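Glutamate racemase (PDB 2JFN) belongs to the Asp/Glu/hydantoin racemase family and is built from two alpha/beta lobes, with glutamic acid bound in a pocket of the model. Local coordinates at residues Ala52-Ala57 / Phe255-Thr260; Thr77-Arg82 / Glu279-Leu284. All blocks are in the same frame, centred on the assembly; numbering follows the deposited sequence.

Interaction 1. Residues Ala52-Ala57 / Phe255-Thr260; sequences AFDNVA and FCMAMT
Ala52 and Phe255 pair as parallel neighbours at the ends of strands 48-53 and 253-256, where Phe53 N donates to Phe255 O at 3.0 Å with an N-H...O angle of 163°. Beyond Phe53 and Cys256 both chains leave the sheet, and side chains take over the contact. Asn55 spans the gap with both ends of its amide. Its OD1 accepts from Met257 N at 2.8 Å, nearly in line with the side-chain C=O, and more weakly from Ala258 N, while its ND2 donates to Ala258 O at 2.8 Å, with that acceptor tilted out of the amide plane. With chi1 at 62°, CG sits between the backbone N and the carbonyl carbon, and the amide is directed into the turn of 255-260. A water accepts from ND2 and also bonds Thr260 OG1, which caps helix 261-264 through Ala263 N.

Cys256 CA lies over one face of the Phe53 ring, toward its rim, 4.2 Å from the centroid and 16° off the normal, a CH-pi contact. On the face that carries Ala52 and Phe255, the bent Met257 chain brings CE to 4.0 Å from Ala52 CB. Met257 CG lies 3.5 Å from Asp54 OD1. Val56 CG2 presses on Ala258 CB at 3.4 Å, tighter than usual for two carbons. Asp54 itself closes an Asx motif with Ala57 N and turns OD2 to Arg71 and Tyr60, the latter a residue of the glutamic acid pocket. The bonding pattern implies that one asparagine carries the link between the two chains beyond the ends of the paired strands, with two good bonds and one weak one to the backbone, which probably hold the amide in one rotation.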
loop_
_atom_site.group_PDB
_atom_site.type_symbol
_atom_site.label_atom_id
_atom_site.label_comp_id
_atom_site.label_asym_id
_atom_site.label_seq_id
_atom_site.Cartn_x
_atom_site.Cartn_y
_atom_site.Cartn_z
ATOM N N ALA A 52 -10.078 -2.991 4.318
ATOM C CA ALA A 52 -10.564 -4.082 3.483
ATOM C C ALA A 52 -9.419 -4.654 2.666
ATOM O O ALA A 52 -8.656 -3.911 2.043
ATOM C CB ALA A 52 -11.669 -3.582 2.557
ATOM N N PHE A 53 -9.287 -5.974 2.684
ATOM C CA PHE A 53 -8.241 -6.614 1.909
ATOM C C PHE A 53 -8.816 -7.762 1.078
ATOM O O PHE A 53 -9.658 -8.538 1.545
ATOM C CB PHE A 53 -7.083 -7.075 2.823
ATOM C CG PHE A 53 -7.478 -8.064 3.893
ATOM C CD1 PHE A 53 -7.133 -9.409 3.771
ATOM C CD2 PHE A 53 -8.152 -7.645 5.037
ATOM C CE1 PHE A 53 -7.450 -10.323 4.776
ATOM C CE2 PHE A 53 -8.478 -8.551 6.054
ATOM C CZ PHE A 53 -8.124 -9.894 5.921
ATOM N N ASP A 54 -8.371 -7.843 -0.171
ATOM C CA ASP A 54 -8.844 -8.867 -1.099
ATOM C C ASP A 54 -8.041 -10.163 -1.011
ATOM O O ASP A 54 -7.242 -10.467 -1.896
ATOM C CB ASP A 54 -8.790 -8.325 -2.530
ATOM C CG ASP A 54 -9.551 -9.199 -3.514
ATOM O OD1 ASP A 54 -10.067 -10.264 -3.098
ATOM O OD2 ASP A 54 -9.631 -8.818 -4.699
ATOM N N ASN A 55 -8.268 -10.940 0.045
ATOM C CA ASN A 55 -7.542 -12.187 0.212
ATOM C C ASN A 55 -7.949 -13.218 -0.838
ATOM O O ASN A 55 -7.254 -14.208 -1.030
ATOM C CB ASN A 55 -7.746 -12.744 1.631
ATOM C CG ASN A 55 -9.196 -13.076 1.937
ATOM O OD1 ASN A 55 -10.093 -12.245 1.766
ATOM N ND2 ASN A 55 -9.431 -14.298 2.408
ATOM N N VAL A 56 -9.057 -12.965 -1.530
ATOM C CA VAL A 56 -9.550 -13.871 -2.570
ATOM C C VAL A 56 -8.768 -13.758 -3.885
ATOM O O VAL A 56 -8.489 -14.767 -4.539
ATOM C CB VAL A 56 -11.055 -13.611 -2.864
ATOM C CG1 VAL A 56 -11.479 -14.301 -4.165
ATOM C CG2 VAL A 56 -11.903 -14.130 -1.710
ATOM N N ALA A 57 -8.404 -12.538 -4.269
ATOM C CA ALA A 57 -7.688 -12.347 -5.519
ATOM C C ALA A 57 -6.217 -11.963 -5.354
ATOM O O ALA A 57 -5.513 -11.774 -6.342
ATOM C CB ALA A 57 -8.414 -11.320 -6.377
ATOM N N PHE A 255 -12.485 -5.881 6.898
ATOM C CA PHE A 255 -13.251 -6.751 6.007
ATOM C C PHE A 255 -12.333 -7.617 5.147
ATOM O O PHE A 255 -11.363 -7.126 4.565
ATOM C CB PHE A 255 -14.111 -5.939 5.034
ATOM C CG PHE A 255 -15.340 -5.327 5.640
ATOM C CD1 PHE A 255 -15.586 -3.965 5.496
ATOM C CD2 PHE A 255 -16.270 -6.111 6.315
ATOM C CE1 PHE A 255 -16.739 -3.385 6.012
ATOM C CE2 PHE A 255 -17.436 -5.544 6.840
ATOM C CZ PHE A 255 -17.670 -4.175 6.689
ATOM N N CYS A 256 -12.631 -8.907 5.061
ATOM C CA CYS A 256 -11.867 -9.780 4.176
ATOM C C CYS A 256 -12.909 -10.194 3.132
ATOM O O CYS A 256 -14.110 -9.989 3.343
ATOM C CB CYS A 256 -11.309 -10.999 4.922
ATOM S SG CYS A 256 -12.537 -12.052 5.713
ATOM N N MET A 257 -12.481 -10.754 2.005
ATOM C CA MET A 257 -13.454 -11.152 0.988
ATOM C C MET A 257 -13.872 -12.613 1.148
ATOM O O MET A 257 -14.840 -13.063 0.537
ATOM C CB MET A 257 -12.897 -10.904 -0.420
ATOM C CG MET A 257 -12.493 -9.449 -0.681
ATOM S SD MET A 257 -13.727 -8.205 -0.165
ATOM C CE MET A 257 -12.692 -7.079 0.798
ATOM N N ALA A 258 -13.145 -13.339 1.988
ATOM C CA ALA A 258 -13.443 -14.739 2.261
ATOM C C ALA A 258 -12.891 -15.068 3.637
ATOM O O ALA A 258 -11.732 -14.780 3.932
ATOM C CB ALA A 258 -12.801 -15.641 1.209
ATOM N N MET A 259 -13.724 -15.661 4.482
ATOM C CA MET A 259 -13.304 -16.019 5.828
ATOM C C MET A 259 -12.516 -17.319 5.753
ATOM O O MET A 259 -13.045 -18.401 6.007
ATOM C CB MET A 259 -14.530 -16.177 6.729
ATOM C CG MET A 259 -14.221 -16.172 8.213
ATOM S SD MET A 259 -13.442 -14.637 8.754
ATOM C CE MET A 259 -14.819 -13.527 8.776
ATOM N N THR A 260 -11.246 -17.198 5.386
ATOM C CA THR A 260 -10.350 -18.336 5.247
ATOM C C THR A 260 -9.407 -18.408 6.439
ATOM O O THR A 260 -9.324 -17.472 7.236
ATOM C CB THR A 260 -9.471 -18.189 4.001
ATOM O OG1 THR A 260 -8.584 -17.074 4.185
ATOM C CG2 THR A 260 -10.322 -17.956 2.767
HETATM O O HOH W 1 -7.048 -16.155 2.307
#

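Interaction 2. Residues Thr77-Arg82 / Glu279-Leu284; sequences TAVQER and EKLAVL
Arg82 and Glu279 form the ionic part of this contact, a salt bridge between the last turn of helix 65-82 and the end of strand 277-280. Arg82 NH2 donates to Glu279 OE2 at 2.9 Å, and the N-H...O angle of 172° makes the bond almost straight. It reaches the syn side of the carboxylate, and the two flat groups are only 24° apart, so they meet nearly coplanar. Glu279 arrives extended beyond CG (chi2 180°), whereas the arginine chain is folded by its bends at chi2 and chi3.

Water extends the polar network along the same guanidinium. One molecule accepts from Arg82 NH1 at 2.9 Å and donates to Lys280 O, with a weak bond to Glu279 OE2; a second accepts from Ala282 N and only weakly from NH1. The arginine is thereby tied to the backbone of 279-284 without a direct bond to it.

Apolar packing lies deeper and is centred on Leu281. Its CD2 branch touches Val79 CG2 at 3.5 Å and Ala78 CB at 3.7 Å, while CD1 lies 3.8 Å from Arg82 CG, the leucine and arginine chains running past each other in opposite directions. Ala78 CB also rests on Ala282 O at 3.3 Å and makes a looser contact with Val283 CG2. Phe255 of the adjoining strand touches both Leu281 and Arg82, joining this cluster to the sheet. The chemistry thus divides by depth: a leucine seats the helix through carbon contacts, and at the exposed margin a nearly planar ion pair with bridging waters probably sets the orientation of the guanidinium.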
loop_
_atom_site.group_PDB
_atom_site.type_symbol
_atom_site.label_atom_id
_atom_site.label_comp_id
_atom_site.label_asym_id
_atom_site.label_seq_id
_atom_site.Cartn_x
_atom_site.Cartn_y
_atom_site.Cartn_z
ATOM N N THR A 77 -17.612 -0.724 -3.881
ATOM C CA THR A 77 -19.061 -0.648 -3.978
ATOM C C THR A 77 -19.691 -1.390 -2.798
ATOM O O THR A 77 -20.640 -0.899 -2.177
ATOM C CB THR A 77 -19.540 -1.269 -5.297
ATOM O OG1 THR A 77 -19.003 -0.503 -6.383
ATOM C CG2 THR A 77 -21.067 -1.266 -5.384
ATOM N N ALA A 78 -19.151 -2.565 -2.488
ATOM C CA ALA A 78 -19.658 -3.378 -1.387
ATOM C C ALA A 78 -19.421 -2.684 -0.054
ATOM O O ALA A 78 -20.288 -2.694 0.820
ATOM C CB ALA A 78 -18.991 -4.755 -1.390
ATOM N N VAL A 79 -18.250 -2.079 0.113
ATOM C CA VAL A 79 -17.973 -1.387 1.360
ATOM C C VAL A 79 -18.964 -0.237 1.536
ATOM O O VAL A 79 -19.527 -0.060 2.620
ATOM C CB VAL A 79 -16.538 -0.813 1.402
ATOM C CG1 VAL A 79 -16.344 -0.022 2.686
ATOM C CG2 VAL A 79 -15.516 -1.948 1.328
ATOM N N GLN A 80 -19.176 0.527 0.468
ATOM C CA GLN A 80 -20.096 1.667 0.489
ATOM C C GLN A 80 -21.509 1.271 0.902
ATOM O O GLN A 80 -22.268 2.094 1.417
ATOM C CB GLN A 80 -20.154 2.348 -0.883
ATOM C CG GLN A 80 -21.153 3.501 -0.934
ATOM C CD GLN A 80 -21.176 4.223 -2.258
ATOM O OE1 GLN A 80 -21.549 3.653 -3.287
ATOM N NE2 GLN A 80 -20.779 5.487 -2.247
ATOM N N GLU A 81 -21.865 0.015 0.666
ATOM C CA GLU A 81 -23.188 -0.472 1.030
ATOM C C GLU A 81 -23.274 -0.678 2.532
ATOM O O GLU A 81 -24.330 -0.475 3.133
ATOM C CB GLU A 81 -23.489 -1.784 0.306
ATOM C CG GLU A 81 -23.973 -1.586 -1.106
ATOM C CD GLU A 81 -25.259 -0.782 -1.157
ATOM O OE1 GLU A 81 -26.223 -1.147 -0.445
ATOM O OE2 GLU A 81 -25.311 0.214 -1.908
ATOM N N ARG A 82 -22.161 -1.080 3.136
ATOM C CA ARG A 82 -22.110 -1.294 4.575
ATOM C C ARG A 82 -22.011 0.047 5.306
ATOM O O ARG A 82 -22.647 0.246 6.345
ATOM C CB ARG A 82 -20.912 -2.180 4.942
ATOM C CG ARG A 82 -21.080 -3.652 4.557
ATOM C CD ARG A 82 -22.231 -4.291 5.339
ATOM N NE ARG A 82 -21.931 -4.349 6.769
ATOM C CZ ARG A 82 -21.262 -5.340 7.356
ATOM N NH1 ARG A 82 -20.829 -6.364 6.635
ATOM N NH2 ARG A 82 -21.013 -5.297 8.660
ATOM N N GLU A 279 -14.693 -9.154 9.569
ATOM C CA GLU A 279 -15.896 -9.742 8.989
ATOM C C GLU A 279 -15.721 -9.968 7.492
ATOM O O GLU A 279 -14.862 -9.353 6.850
ATOM C CB GLU A 279 -17.112 -8.828 9.199
ATOM C CG GLU A 279 -17.563 -8.657 10.644
ATOM C CD GLU A 279 -18.764 -7.736 10.771
ATOM O OE1 GLU A 279 -19.095 -7.335 11.912
ATOM O OE2 GLU A 279 -19.384 -7.411 9.735
ATOM N N LYS A 280 -16.544 -10.854 6.942
ATOM C CA LYS A 280 -16.506 -11.134 5.518
ATOM C C LYS A 280 -17.396 -10.128 4.804
ATOM O O LYS A 280 -18.511 -9.854 5.241
ATOM C CB LYS A 280 -17.012 -12.548 5.219
ATOM C CG LYS A 280 -17.254 -12.784 3.728
ATOM C CD LYS A 280 -17.633 -14.220 3.437
ATOM C CE LYS A 280 -17.925 -14.426 1.957
ATOM N NZ LYS A 280 -18.106 -15.879 1.642
ATOM N N LEU A 281 -16.896 -9.572 3.709
ATOM C CA LEU A 281 -17.666 -8.615 2.933
ATOM C C LEU A 281 -18.187 -9.307 1.677
ATOM O O LEU A 281 -17.424 -9.959 0.965
ATOM C CB LEU A 281 -16.792 -7.428 2.533
ATOM C CG LEU A 281 -17.483 -6.344 1.704
ATOM C CD1 LEU A 281 -18.512 -5.620 2.558
ATOM C CD2 LEU A 281 -16.439 -5.367 1.177
ATOM N N ALA A 282 -19.482 -9.172 1.414
ATOM C CA ALA A 282 -20.085 -9.781 0.230
ATOM C C ALA A 282 -19.837 -8.873 -0.971
ATOM O O ALA A 282 -20.304 -7.736 -0.998
ATOM C CB ALA A 282 -21.588 -9.970 0.442
ATOM N N VAL A 283 -19.112 -9.382 -1.962
ATOM C CA VAL A 283 -18.788 -8.608 -3.158
ATOM C C VAL A 283 -19.473 -9.138 -4.421
ATOM O O VAL A 283 -19.647 -10.348 -4.582
ATOM C CB VAL A 283 -17.267 -8.607 -3.402
ATOM C CG1 VAL A 283 -16.938 -7.786 -4.634
ATOM C CG2 VAL A 283 -16.548 -8.059 -2.182
ATOM N N LEU A 284 -19.850 -8.226 -5.318
ATOM C CA LEU A 284 -20.503 -8.592 -6.578
ATOM C C LEU A 284 -19.578 -8.305 -7.759
ATOM O O LEU A 284 -19.976 -7.636 -8.719
ATOM C CB LEU A 284 -21.797 -7.792 -6.771
ATOM C CG LEU A 284 -22.832 -7.731 -5.649
ATOM C CD1 LEU A 284 -24.081 -7.028 -6.170
ATOM C CD2 LEU A 284 -23.173 -9.132 -5.168
HETATM O O HOH W 2 -21.088 -7.436 3.326
HETATM O O HOH W 3 -20.515 -9.172 7.145
#

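Interactions 1 and 2 have centres 11 Å apart and lie on the same side of the chain's centre, sharing one mixed sheet. Their segments alternate in sequence, 52-57 and 77-82 coming early, 255-260 and 279-284 late, so two nearby early elements are each matched to a C-terminal one. Strands 253-256 and 277-280 are parallel neighbours and connect the two contacts: Cys256 N lies 2.9 Å from Glu279 O, and Cys256 O 2.8 Å from Leu281 N, both probable hydrogen bonds. Met257 SD also packs on Val283 CG2 at 3.5 Å. The last strands of the chain thus pack against a strand and a helix from its first third.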